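Local structure of KauB (Pseudomonas aeruginosa PAO1, 6B4R) at residues A[190-195]-A[217-222]; A[240-245]-A[264-269]; A[274-279]-A[432-437]; A[309-314]-A[410-415]. The protein probably oxidises a broad range of aldehydes, aminoaldehydes and guanidino aldehydes among them, to the corresponding acids with NAD(P)+ as the electron acceptor. All coordinates share one frame; numbering follows the deposited sequence.

Contact 1 of 4, residues A[190-195]-A[217-222]; sequences LKPSEK and FNVLPG. With K (potassium ion), chain G.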
loop_
_atom_site.group_PDB
_atom_site.type_symbol
_atom_site.label_atom_id
_atom_site.label_comp_id
_atom_site.label_asym_id
_atom_site.label_seq_id
_atom_site.Cartn_x
_atom_site.Cartn_y
_atom_site.Cartn_z
ATOM N N LEU A 190 1.533 -28.665 -12.948
ATOM C CA LEU A 190 0.859 -29.170 -11.763
ATOM C C LEU A 190 1.034 -30.673 -11.613
ATOM O O LEU A 190 0.687 -31.443 -12.508
ATOM C CB LEU A 190 -0.631 -28.820 -11.804
ATOM C CG LEU A 190 -1.472 -29.248 -10.600
ATOM C CD1 LEU A 190 -1.061 -28.477 -9.362
ATOM C CD2 LEU A 190 -2.954 -29.059 -10.883
ATOM N N LYS A 191 1.578 -31.081 -10.473
ATOM C CA LYS A 191 1.686 -32.491 -10.143
ATOM C C LYS A 191 0.728 -32.786 -9.000
ATOM O O LYS A 191 1.009 -32.456 -7.847
ATOM C CB LYS A 191 3.126 -32.852 -9.758
ATOM C CG LYS A 191 3.398 -34.349 -9.617
ATOM C CD LYS A 191 3.146 -34.826 -8.198
ATOM C CE LYS A 191 3.154 -36.336 -8.103
ATOM N NZ LYS A 191 2.661 -36.790 -6.773
ATOM N N PRO A 192 -0.418 -33.403 -9.318
ATOM C CA PRO A 192 -1.406 -33.767 -8.301
ATOM C C PRO A 192 -0.950 -34.991 -7.515
ATOM O O PRO A 192 -0.065 -35.715 -7.965
ATOM C CB PRO A 192 -2.642 -34.110 -9.133
ATOM C CG PRO A 192 -2.083 -34.627 -10.419
ATOM C CD PRO A 192 -0.838 -33.810 -10.671
ATOM N N SER A 193 -1.548 -35.214 -6.352
ATOM C CA SER A 193 -1.238 -36.394 -5.559
ATOM C C SER A 193 -1.662 -37.653 -6.304
ATOM O O SER A 193 -2.643 -37.639 -7.045
ATOM C CB SER A 193 -1.947 -36.327 -4.207
ATOM O OG SER A 193 -1.913 -37.581 -3.553
ATOM N N GLU A 194 -0.927 -38.741 -6.100
ATOM C CA GLU A 194 -1.267 -40.012 -6.732
ATOM C C GLU A 194 -2.519 -40.617 -6.103
ATOM O O GLU A 194 -3.066 -41.598 -6.605
ATOM C CB GLU A 194 -0.101 -41.002 -6.646
ATOM C CG GLU A 194 0.236 -41.466 -5.236
ATOM C CD GLU A 194 1.117 -40.485 -4.488
ATOM O OE1 GLU A 194 1.621 -39.530 -5.118
ATOM O OE2 GLU A 194 1.306 -40.669 -3.268
ATOM N N LYS A 195 -2.965 -40.026 -5.000
ATOM C CA LYS A 195 -4.187 -40.459 -4.338
ATOM C C LYS A 195 -5.418 -39.752 -4.902
ATOM O O LYS A 195 -6.546 -40.121 -4.576
ATOM C CB LYS A 195 -4.097 -40.210 -2.832
ATOM C CG LYS A 195 -2.988 -40.974 -2.125
ATOM C CD LYS A 195 -3.017 -40.694 -0.628
ATOM C CE LYS A 195 -1.850 -41.349 0.094
ATOM N NZ LYS A 195 -1.881 -42.833 -0.026
ATOM N N PHE A 217 -0.293 -24.232 -18.887
ATOM C CA PHE A 217 -0.768 -25.018 -17.756
ATOM C C PHE A 217 -0.749 -26.514 -18.074
ATOM O O PHE A 217 -1.582 -27.015 -18.831
ATOM C CB PHE A 217 -2.162 -24.549 -17.325
ATOM C CG PHE A 217 -2.822 -25.440 -16.308
ATOM C CD1 PHE A 217 -2.102 -25.966 -15.248
ATOM C CD2 PHE A 217 -4.170 -25.737 -16.406
ATOM C CE1 PHE A 217 -2.710 -26.786 -14.317
ATOM C CE2 PHE A 217 -4.784 -26.551 -15.472
ATOM C CZ PHE A 217 -4.054 -27.077 -14.430
ATOM N N ASN A 218 0.208 -27.218 -17.478
ATOM C CA ASN A 218 0.397 -28.642 -17.726
ATOM C C ASN A 218 0.133 -29.479 -16.478
ATOM O O ASN A 218 0.329 -29.016 -15.357
ATOM C CB ASN A 218 1.811 -28.900 -18.252
ATOM C CG ASN A 218 2.142 -28.046 -19.463
ATOM O OD1 ASN A 218 1.899 -28.443 -20.603
ATOM N ND2 ASN A 218 2.690 -26.861 -19.218
ATOM N N VAL A 219 -0.319 -30.713 -16.676
ATOM C CA VAL A 219 -0.640 -31.594 -15.557
ATOM C C VAL A 219 0.040 -32.955 -15.698
ATOM O O VAL A 219 -0.223 -33.693 -16.649
ATOM C CB VAL A 219 -2.167 -31.792 -15.406
ATOM C CG1 VAL A 219 -2.474 -32.827 -14.333
ATOM C CG2 VAL A 219 -2.848 -30.474 -15.083
ATOM N N LEU A 220 0.912 -33.277 -14.745
ATOM C CA LEU A 220 1.637 -34.545 -14.747
ATOM C C LEU A 220 1.271 -35.405 -13.546
ATOM O O LEU A 220 1.819 -35.224 -12.461
ATOM C CB LEU A 220 3.147 -34.308 -14.745
ATOM C CG LEU A 220 3.803 -33.705 -15.987
ATOM C CD1 LEU A 220 5.297 -33.563 -15.751
ATOM C CD2 LEU A 220 3.527 -34.559 -17.216
ATOM N N PRO A 221 0.344 -36.353 -13.736
ATOM C CA PRO A 221 -0.013 -37.279 -12.656
ATOM C C PRO A 221 1.088 -38.316 -12.437
ATOM O O PRO A 221 1.860 -38.598 -13.356
ATOM C CB PRO A 221 -1.286 -37.945 -13.176
ATOM C CG PRO A 221 -1.169 -37.875 -14.660
ATOM C CD PRO A 221 -0.440 -36.594 -14.961
ATOM N N GLY A 222 1.162 -38.868 -11.229
ATOM C CA GLY A 222 2.196 -39.829 -10.892
ATOM C C GLY A 222 2.579 -39.779 -9.425
ATOM O O GLY A 222 1.866 -39.197 -8.607
HETATM K K K G . -7.976 -42.426 -5.626
HETATM O O HOH W 1 -0.918 -37.614 -9.431
HETATM O O HOH W 2 -5.480 -42.924 -6.974
#
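Leu-190 pairs with Val-219 at the dense end of this contact, where two parallel strands run side by side. Leu-190 N gives a nearly straight bond to Asn-218 O (2.7 Å), and Leu-190 O takes one from Leu-220 N (2.9 Å). On the same face of the sheet Leu-190 lies alongside Phe-217, its CB set against CE1 at the ring's edge, 3.8 Å away and close to the ring plane. Helix 198-210 packs over this face through Ala-200, Ala-204 and Ala-207. It is the connection of a beta-alpha-beta unit, strand 187-191, helix, strand 217-219, in what is by family the Rossmann-like coenzyme-binding domain. Further on, Pro-192 CD rests 4.1 Å from Val-219 CG1. The bonds are weaker toward Gly-222. Lys-191, bent at chi2 (-90°), sends NZ there for a weak bond to Gly-222 O at 3.1 Å, and the same NZ makes a long salt bridge to Glu-194 OE1 (3.4 Å). A water accepts from Gly-222 N at 3.0 Å. At the partly exposed end, Lys-195 O binds a potassium ion at 2.9 Å, a site completed in part by Leu-40 and Asp-108.

Contact 2 of 4, residues A[240-245]-A[264-269]; sequences LVFTGS and VWLEAG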
loop_
_atom_site.group_PDB
_atom_site.type_symbol
_atom_site.label_atom_id
_atom_site.label_comp_id
_atom_site.label_asym_id
_atom_site.label_seq_id
_atom_site.Cartn_x
_atom_site.Cartn_y
_atom_site.Cartn_z
ATOM N N LEU A 240 9.010 -23.678 -6.801
ATOM C CA LEU A 240 8.289 -24.874 -6.392
ATOM C C LEU A 240 7.365 -24.531 -5.228
ATOM O O LEU A 240 7.825 -24.093 -4.171
ATOM C CB LEU A 240 9.282 -25.970 -5.986
ATOM C CG LEU A 240 8.795 -27.372 -5.594
ATOM C CD1 LEU A 240 8.401 -27.456 -4.124
ATOM C CD2 LEU A 240 7.644 -27.814 -6.479
ATOM N N VAL A 241 6.064 -24.720 -5.422
ATOM C CA VAL A 241 5.109 -24.540 -4.335
ATOM C C VAL A 241 4.510 -25.886 -3.944
ATOM O O VAL A 241 4.332 -26.764 -4.787
ATOM C CB VAL A 241 4.000 -23.527 -4.691
ATOM C CG1 VAL A 241 4.611 -22.166 -4.992
ATOM C CG2 VAL A 241 3.177 -24.021 -5.870
ATOM N N PHE A 242 4.211 -26.054 -2.660
ATOM C CA PHE A 242 3.819 -27.362 -2.150
ATOM C C PHE A 242 2.928 -27.280 -0.914
ATOM O O PHE A 242 3.082 -26.394 -0.071
ATOM C CB PHE A 242 5.076 -28.192 -1.858
ATOM C CG PHE A 242 4.821 -29.454 -1.080
ATOM C CD1 PHE A 242 4.430 -30.618 -1.724
ATOM C CD2 PHE A 242 5.006 -29.486 0.294
ATOM C CE1 PHE A 242 4.211 -31.783 -1.011
ATOM C CE2 PHE A 242 4.784 -30.649 1.013
ATOM C CZ PHE A 242 4.388 -31.799 0.359
ATOM N N THR A 243 1.984 -28.210 -0.829
ATOM C CA THR A 243 1.165 -28.381 0.360
ATOM C C THR A 243 1.097 -29.868 0.686
ATOM O O THR A 243 0.705 -30.677 -0.153
ATOM C CB THR A 243 -0.259 -27.835 0.161
ATOM O OG1 THR A 243 -0.200 -26.442 -0.169
ATOM C CG2 THR A 243 -1.079 -28.021 1.428
ATOM N N GLY A 244 1.495 -30.226 1.900
ATOM C CA GLY A 244 1.503 -31.617 2.310
ATOM C C GLY A 244 2.094 -31.812 3.691
ATOM O O GLY A 244 1.827 -31.036 4.608
ATOM N N SER A 245 2.904 -32.855 3.835
ATOM C CA SER A 245 3.487 -33.193 5.125
ATOM C C SER A 245 4.807 -32.466 5.360
ATOM O O SER A 245 5.459 -32.018 4.417
ATOM C CB SER A 245 3.701 -34.704 5.235
ATOM O OG SER A 245 4.637 -35.153 4.270
ATOM N N VAL A 264 11.315 -21.887 -2.877
ATOM C CA VAL A 264 10.487 -22.957 -2.342
ATOM C C VAL A 264 9.483 -22.436 -1.318
ATOM O O VAL A 264 9.860 -21.925 -0.265
ATOM C CB VAL A 264 11.345 -24.069 -1.709
ATOM C CG1 VAL A 264 10.468 -25.095 -1.037
ATOM C CG2 VAL A 264 12.203 -24.736 -2.763
ATOM N N TRP A 265 8.202 -22.567 -1.643
ATOM C CA TRP A 265 7.131 -22.145 -0.754
ATOM C C TRP A 265 6.324 -23.365 -0.336
ATOM O O TRP A 265 5.836 -24.115 -1.180
ATOM C CB TRP A 265 6.242 -21.112 -1.447
ATOM C CG TRP A 265 7.022 -19.963 -2.013
ATOM C CD1 TRP A 265 7.452 -19.819 -3.301
ATOM C CD2 TRP A 265 7.484 -18.806 -1.304
ATOM N NE1 TRP A 265 8.145 -18.641 -3.440
ATOM C CE2 TRP A 265 8.180 -18.000 -2.229
ATOM C CE3 TRP A 265 7.373 -18.372 0.020
ATOM C CZ2 TRP A 265 8.761 -16.787 -1.872
ATOM C CZ3 TRP A 265 7.953 -17.165 0.373
ATOM C CH2 TRP A 265 8.638 -16.387 -0.570
ATOM N N LEU A 266 6.194 -23.567 0.970
ATOM C CA LEU A 266 5.609 -24.795 1.485
ATOM C C LEU A 266 4.506 -24.561 2.505
ATOM O O LEU A 266 4.535 -23.588 3.256
ATOM C CB LEU A 266 6.691 -25.641 2.150
ATOM C CG LEU A 266 7.958 -25.926 1.348
ATOM C CD1 LEU A 266 9.041 -26.477 2.257
ATOM C CD2 LEU A 266 7.663 -26.894 0.223
ATOM N N GLU A 267 3.544 -25.475 2.530
ATOM C CA GLU A 267 2.511 -25.488 3.557
ATOM C C GLU A 267 2.437 -26.890 4.152
ATOM O O GLU A 267 1.803 -27.779 3.584
ATOM C CB GLU A 267 1.159 -25.077 2.969
ATOM C CG GLU A 267 1.203 -23.779 2.171
ATOM C CD GLU A 267 0.044 -22.854 2.488
ATOM O OE1 GLU A 267 -0.990 -23.341 2.991
ATOM O OE2 GLU A 267 0.170 -21.636 2.239
ATOM N N ALA A 268 3.097 -27.088 5.290
ATOM C CA ALA A 268 3.224 -28.416 5.879
ATOM C C ALA A 268 2.096 -28.778 6.841
ATOM O O ALA A 268 0.996 -28.232 6.767
ATOM C CB ALA A 268 4.582 -28.568 6.555
ATOM N N GLY A 269 2.379 -29.712 7.742
ATOM C CA GLY A 269 1.374 -30.216 8.656
ATOM C C GLY A 269 0.979 -29.219 9.728
ATOM O O GLY A 269 1.455 -28.084 9.749
#
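Phe-242 and Leu-266 meet in the apolar middle of this strand pair. Leu-266 brings its CD2 branch across to Phe-242 CB at 3.6 Å and comes almost as near to ring atom CD2, slanting toward the ring. With CG anti to its carbonyl carbon (chi1 -52°), the CD2 branch of Leu-266 can reach Phe-242. Leu-240 CD1 reaches the same methyl from further back at 4.4 Å, and Leu-252 and Ala-249 of helix 246-258 close over this face. That helix links strands 239-243 and 263-267 into a beta-alpha-beta unit of the Rossmann-like sheet, and the two strands run parallel, 7° apart. The other face carries Val-241, whose CG1 touches Trp-265 CB at 4.0 Å; Trp-265 in turn packs on an aromatic side chain of another chain. Backbone bonds continue the pairing outward, from Glu-267 N to Phe-242 O (2.8 Å) and from Gly-244 N to Glu-267 O (3.0 Å). At this polar edge Thr-243 and Glu-267, the predicted active-site residue, point the same way, side by side, with OG1 of Thr-243 3.7 Å from CB of Glu-267. Lys-177 hydrogen-bonds that hydroxyl.

Contact 3 of 4, residues A[274-279]-A[432-437]; sequences NIVFAD and AVWTSN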
loop_
_atom_site.group_PDB
_atom_site.type_symbol
_atom_site.label_atom_id
_atom_site.label_comp_id
_atom_site.label_asym_id
_atom_site.label_seq_id
_atom_site.Cartn_x
_atom_site.Cartn_y
_atom_site.Cartn_z
ATOM N N ASN A 274 -7.584 -25.507 19.566
ATOM C CA ASN A 274 -8.867 -24.824 19.661
ATOM C C ASN A 274 -9.136 -24.455 21.122
ATOM O O ASN A 274 -9.529 -25.305 21.919
ATOM C CB ASN A 274 -9.977 -25.718 19.104
ATOM C CG ASN A 274 -11.285 -24.978 18.903
ATOM O OD1 ASN A 274 -11.370 -23.767 19.113
ATOM N ND2 ASN A 274 -12.313 -25.705 18.483
ATOM N N ILE A 275 -8.915 -23.187 21.465
ATOM C CA ILE A 275 -8.941 -22.738 22.858
ATOM C C ILE A 275 -10.284 -22.143 23.279
ATOM O O ILE A 275 -10.705 -21.107 22.766
ATOM C CB ILE A 275 -7.835 -21.697 23.127
ATOM C CG1 ILE A 275 -6.475 -22.234 22.677
ATOM C CG2 ILE A 275 -7.810 -21.302 24.600
ATOM C CD1 ILE A 275 -5.361 -21.208 22.744
ATOM N N VAL A 276 -10.944 -22.800 24.229
ATOM C CA VAL A 276 -12.251 -22.357 24.702
ATOM C C VAL A 276 -12.200 -21.876 26.150
ATOM O O VAL A 276 -11.972 -22.664 27.067
ATOM C CB VAL A 276 -13.299 -23.479 24.595
ATOM C CG1 VAL A 276 -14.657 -22.981 25.068
ATOM C CG2 VAL A 276 -13.379 -23.998 23.168
ATOM N N PHE A 277 -12.421 -20.581 26.347
ATOM C CA PHE A 277 -12.430 -19.999 27.682
ATOM C C PHE A 277 -13.810 -20.098 28.326
ATOM O O PHE A 277 -14.815 -20.308 27.645
ATOM C CB PHE A 277 -11.970 -18.537 27.638
ATOM C CG PHE A 277 -10.488 -18.373 27.439
ATOM C CD1 PHE A 277 -9.621 -18.410 28.521
ATOM C CD2 PHE A 277 -9.960 -18.177 26.172
ATOM C CE1 PHE A 277 -8.257 -18.259 28.343
ATOM C CE2 PHE A 277 -8.595 -18.025 25.987
ATOM C CZ PHE A 277 -7.744 -18.065 27.074
ATOM N N ALA A 278 -13.846 -19.942 29.645
ATOM C CA ALA A 278 -15.094 -20.013 30.396
ATOM C C ALA A 278 -16.079 -18.935 29.954
ATOM O O ALA A 278 -17.289 -19.159 29.940
ATOM C CB ALA A 278 -14.817 -19.897 31.890
ATOM N N ASP A 279 -15.554 -17.769 29.589
ATOM C CA ASP A 279 -16.395 -16.629 29.234
ATOM C C ASP A 279 -16.730 -16.563 27.745
ATOM O O ASP A 279 -16.963 -15.482 27.206
ATOM C CB ASP A 279 -15.757 -15.310 29.697
ATOM C CG ASP A 279 -14.357 -15.091 29.127
ATOM O OD1 ASP A 279 -13.919 -15.873 28.258
ATOM O OD2 ASP A 279 -13.694 -14.117 29.548
ATOM N N ALA A 432 -7.471 -21.198 17.440
ATOM C CA ALA A 432 -8.746 -20.538 17.705
ATOM C C ALA A 432 -8.902 -20.158 19.171
ATOM O O ALA A 432 -8.400 -20.845 20.058
ATOM C CB ALA A 432 -9.908 -21.405 17.256
ATOM N N VAL A 433 -9.592 -19.048 19.414
ATOM C CA VAL A 433 -9.864 -18.585 20.769
ATOM C C VAL A 433 -11.334 -18.210 20.921
ATOM O O VAL A 433 -11.880 -17.465 20.110
ATOM C CB VAL A 433 -8.987 -17.372 21.141
ATOM C CG1 VAL A 433 -9.410 -16.802 22.485
ATOM C CG2 VAL A 433 -7.522 -17.766 21.170
ATOM N N TRP A 434 -11.970 -18.738 21.960
ATOM C CA TRP A 434 -13.363 -18.423 22.247
ATOM C C TRP A 434 -13.483 -17.670 23.568
ATOM O O TRP A 434 -13.255 -18.232 24.639
ATOM C CB TRP A 434 -14.205 -19.698 22.269
ATOM C CG TRP A 434 -14.218 -20.409 20.947
ATOM C CD1 TRP A 434 -13.223 -21.177 20.420
ATOM C CD2 TRP A 434 -15.280 -20.411 19.983
ATOM N NE1 TRP A 434 -13.596 -21.655 19.186
ATOM C CE2 TRP A 434 -14.856 -21.201 18.897
ATOM C CE3 TRP A 434 -16.546 -19.821 19.934
ATOM C CZ2 TRP A 434 -15.653 -21.418 17.776
ATOM C CZ3 TRP A 434 -17.336 -20.037 18.821
ATOM C CH2 TRP A 434 -16.887 -20.829 17.757
ATOM N N THR A 435 -13.829 -16.391 23.475
ATOM C CA THR A 435 -13.987 -15.540 24.647
ATOM C C THR A 435 -14.780 -14.296 24.267
ATOM O O THR A 435 -14.801 -13.895 23.104
ATOM C CB THR A 435 -12.622 -15.124 25.241
ATOM O OG1 THR A 435 -12.823 -14.264 26.370
ATOM C CG2 THR A 435 -11.787 -14.396 24.208
ATOM N N SER A 436 -15.440 -13.695 25.251
ATOM C CA SER A 436 -16.225 -12.491 25.018
ATOM C C SER A 436 -15.474 -11.257 25.500
ATOM O O SER A 436 -15.907 -10.127 25.272
ATOM C CB SER A 436 -17.577 -12.589 25.722
ATOM O OG SER A 436 -17.411 -12.668 27.127
ATOM N N ASN A 437 -14.346 -11.484 26.164
ATOM C CA ASN A 437 -13.540 -10.399 26.706
ATOM C C ASN A 437 -12.669 -9.734 25.643
ATOM O O ASN A 437 -11.934 -10.407 24.923
ATOM C CB ASN A 437 -12.670 -10.909 27.858
ATOM C CG ASN A 437 -11.914 -9.795 28.553
ATOM O OD1 ASN A 437 -10.764 -9.504 28.222
ATOM N ND2 ASN A 437 -12.566 -9.155 29.516
#
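Asp-279 and Thr-435 make the polar grip where the two segments leave their strands. Thr-435 OG1 donates to Asp-279 OD1 at 2.7 Å, meeting the carboxylate from above its plane (43° out of it). Next to it, Ser-436 OG gives a bond to Asp-279 O (2.9 Å), lying in the plane of that carbonyl. The threonine oxygen also accepts from Asn-437 N, an ST turn that holds the hydroxyl in place, and Lys-440 pairs with Asp-279 OD2 to fix the acid from the other end. Back in the strands, Asn-274 and Trp-434 cross on one face: the indole NE1 offers a weak bond to Asn-274 OD1 at 3.1 Å, with the amide turned 48° against the ring. Val-276 CG2 sits 3.9 Å from CD1 of the same indole. On the opposite face Phe-277 CE2 comes 3.8 Å from Val-433 CG1, which lies at the phenyl edge. Backbone bonds between the parallel strands set the register, among them Trp-434 N to Ile-275 O at 2.8 Å and Phe-277 N to Trp-434 O at 3.0 Å. Strand 273-276 is flanked by 430-434 and 307-311 in the sheet of the catalytic domain; helix 283-295 packs on Trp-434, helix 438-447 on Val-433 and Thr-435, and Phe-277 meets the ring of Phe-412 edge-to-face.

Contact 4 of 4, residues A[309-314]-A[410-415]; sequences LVERSI and IEFEDA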
loop_
_atom_site.group_PDB
_atom_site.type_symbol
_atom_site.label_atom_id
_atom_site.label_comp_id
_atom_site.label_asym_id
_atom_site.label_seq_id
_atom_site.Cartn_x
_atom_site.Cartn_y
_atom_site.Cartn_z
ATOM N N LEU A 309 -8.296 -27.246 23.604
ATOM C CA LEU A 309 -7.866 -26.688 24.882
ATOM C C LEU A 309 -9.052 -26.076 25.615
ATOM O O LEU A 309 -9.626 -25.086 25.162
ATOM C CB LEU A 309 -6.768 -25.640 24.677
ATOM C CG LEU A 309 -5.311 -26.113 24.631
ATOM C CD1 LEU A 309 -5.079 -27.157 23.547
ATOM C CD2 LEU A 309 -4.377 -24.931 24.434
ATOM N N VAL A 310 -9.418 -26.671 26.747
ATOM C CA VAL A 310 -10.578 -26.214 27.510
ATOM C C VAL A 310 -10.192 -25.744 28.910
ATOM O O VAL A 310 -9.438 -26.417 29.616
ATOM C CB VAL A 310 -11.640 -27.325 27.641
ATOM C CG1 VAL A 310 -12.914 -26.779 28.275
ATOM C CG2 VAL A 310 -11.939 -27.936 26.284
ATOM N N GLU A 311 -10.709 -24.584 29.307
ATOM C CA GLU A 311 -10.475 -24.074 30.651
ATOM C C GLU A 311 -11.111 -25.021 31.663
ATOM O O GLU A 311 -12.252 -25.447 31.491
ATOM C CB GLU A 311 -11.032 -22.659 30.807
ATOM C CG GLU A 311 -10.623 -21.980 32.103
ATOM C CD GLU A 311 -10.916 -20.493 32.105
ATOM O OE1 GLU A 311 -11.546 -20.005 31.142
ATOM O OE2 GLU A 311 -10.511 -19.810 33.070
ATOM N N ARG A 312 -10.359 -25.348 32.709
ATOM C CA ARG A 312 -10.759 -26.388 33.653
ATOM C C ARG A 312 -12.105 -26.125 34.332
ATOM O O ARG A 312 -12.849 -27.061 34.622
ATOM C CB ARG A 312 -9.665 -26.608 34.702
ATOM C CG ARG A 312 -9.205 -28.053 34.796
ATOM C CD ARG A 312 -8.171 -28.246 35.886
ATOM N NE ARG A 312 -6.965 -27.457 35.647
ATOM C CZ ARG A 312 -5.922 -27.881 34.942
ATOM N NH1 ARG A 312 -5.933 -29.092 34.399
ATOM N NH2 ARG A 312 -4.865 -27.095 34.778
ATOM N N SER A 313 -12.423 -24.856 34.568
ATOM C CA SER A 313 -13.647 -24.500 35.281
ATOM C C SER A 313 -14.936 -24.829 34.516
ATOM O O SER A 313 -16.013 -24.872 35.112
ATOM C CB SER A 313 -13.630 -23.022 35.685
ATOM O OG SER A 313 -13.503 -22.178 34.555
ATOM N N ILE A 314 -14.832 -25.056 33.208
ATOM C CA ILE A 314 -16.008 -25.392 32.404
ATOM C C ILE A 314 -15.869 -26.714 31.662
ATOM O O ILE A 314 -16.674 -27.017 30.785
ATOM C CB ILE A 314 -16.325 -24.313 31.354
ATOM C CG1 ILE A 314 -15.141 -24.149 30.398
ATOM C CG2 ILE A 314 -16.696 -23.001 32.028
ATOM C CD1 ILE A 314 -15.488 -23.447 29.107
ATOM N N ILE A 410 -7.560 -31.267 25.999
ATOM C CA ILE A 410 -6.517 -30.870 26.935
ATOM C C ILE A 410 -7.006 -29.732 27.824
ATOM O O ILE A 410 -7.579 -28.755 27.341
ATOM C CB ILE A 410 -5.236 -30.440 26.192
ATOM C CG1 ILE A 410 -4.801 -31.533 25.210
ATOM C CG2 ILE A 410 -4.121 -30.123 27.179
ATOM C CD1 ILE A 410 -3.695 -31.117 24.269
ATOM N N GLU A 411 -6.782 -29.867 29.126
ATOM C CA GLU A 411 -7.242 -28.877 30.089
ATOM C C GLU A 411 -6.155 -27.861 30.411
ATOM O O GLU A 411 -4.969 -28.195 30.450
ATOM C CB GLU A 411 -7.696 -29.564 31.378
ATOM C CG GLU A 411 -8.828 -30.560 31.189
ATOM C CD GLU A 411 -9.181 -31.285 32.472
ATOM O OE1 GLU A 411 -8.605 -30.943 33.526
ATOM O OE2 GLU A 411 -10.030 -32.201 32.427
ATOM N N PHE A 412 -6.567 -26.617 30.632
ATOM C CA PHE A 412 -5.657 -25.579 31.102
ATOM C C PHE A 412 -6.291 -24.793 32.244
ATOM O O PHE A 412 -7.514 -24.705 32.340
ATOM C CB PHE A 412 -5.223 -24.648 29.960
ATOM C CG PHE A 412 -6.349 -23.854 29.348
ATOM C CD1 PHE A 412 -6.975 -24.291 28.192
ATOM C CD2 PHE A 412 -6.765 -22.658 29.916
ATOM C CE1 PHE A 412 -8.001 -23.557 27.621
ATOM C CE2 PHE A 412 -7.790 -21.924 29.353
ATOM C CZ PHE A 412 -8.409 -22.372 28.203
ATOM N N GLU A 413 -5.457 -24.224 33.108
ATOM C CA GLU A 413 -5.953 -23.493 34.269
ATOM C C GLU A 413 -6.381 -22.073 33.903
ATOM O O GLU A 413 -7.473 -21.637 34.262
ATOM C CB GLU A 413 -4.901 -23.463 35.380
ATOM C CG GLU A 413 -5.378 -22.790 36.660
ATOM C CD GLU A 413 -6.543 -23.522 37.307
ATOM O OE1 GLU A 413 -6.593 -24.768 37.217
ATOM O OE2 GLU A 413 -7.411 -22.848 37.903
ATOM N N ASP A 414 -5.516 -21.360 33.187
ATOM C CA ASP A 414 -5.793 -19.979 32.801
ATOM C C ASP A 414 -5.237 -19.642 31.418
ATOM O O ASP A 414 -4.694 -20.505 30.726
ATOM C CB ASP A 414 -5.239 -19.007 33.845
ATOM C CG ASP A 414 -3.787 -19.291 34.200
ATOM O OD1 ASP A 414 -3.056 -19.847 33.356
ATOM O OD2 ASP A 414 -3.374 -18.956 35.329
ATOM N N ALA A 415 -5.367 -18.377 31.031
ATOM C CA ALA A 415 -4.931 -17.915 29.717
ATOM C C ALA A 415 -3.434 -18.101 29.499
ATOM O O ALA A 415 -2.998 -18.409 28.391
ATOM C CB ALA A 415 -5.318 -16.454 29.515
HETATM O O HOH W 3 -9.739 -23.055 35.086
#
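Leu-309, Val-310 and Glu-311 pair in parallel with Ile-410, Glu-411 and Phe-412, the strand directions splayed by 40°, and Val-310 N bonds Ile-410 O at 2.8 Å. These are neighbouring strands, 307-311 and 406-412, of the alpha/beta sheet of the catalytic domain, and this end of the pair lies partly at the surface. Val-310 O receives Phe-412 N, and Phe-412 O receives Arg-312 N, continuing the ladder. The ring of Phe-412 lies against the backbone of 309-311; a chi1 of 64°, with CG between backbone N and carbonyl carbon, turns it that way. Glu-311 N sits over one face, 3.2 Å above the plane and displaced toward the rim, and Leu-309 O comes at the edge, 3.3 Å from CE1. Leu-309 CB and Glu-311 CB add carbon contacts, the latter 3.6 Å from CE2 of the phenyl ring. The acid end of Glu-311 finds its partner outside, in Ala-278 N. On the solvent side Arg-312 joins two glutamates in a salt-bridge network. NE points almost straight at Glu-413 OE1 (3.1 Å), the two flat groups only 18° from coplanar, whereas NH1 reaches Glu-411 OE1 in a weak bond at 3.4 Å with the planes steeply turned. Helix 415-423 begins just beyond, with Asp-414 at its N-cap and OD1 accepting from Glu-417 N. A single water links the turns, donating to Glu-413 O at 2.8 Å and accepting from Ser-313 N.

Overall arrangement
From the N terminus, contact 1 comes first and closes a short loop through helix 198-210. Contact 2 follows in series, closing a similar one through helix 246-258; both belong to one sheet, with centres about 15 Å apart. Strand 263-267 then leads directly to strand 273-276, and the chain passes into a second sheet. Contact 3 opens there and closes only at 432-437, spanning 152 residues, and contact 4 opens and closes within that span. Their strands 273-276 and 307-311 are neighbours, so the two touch, whereas contacts 1 and 3 lie on opposite sides of the chain's centre, about 41 Å apart between centres. None of the loops cross.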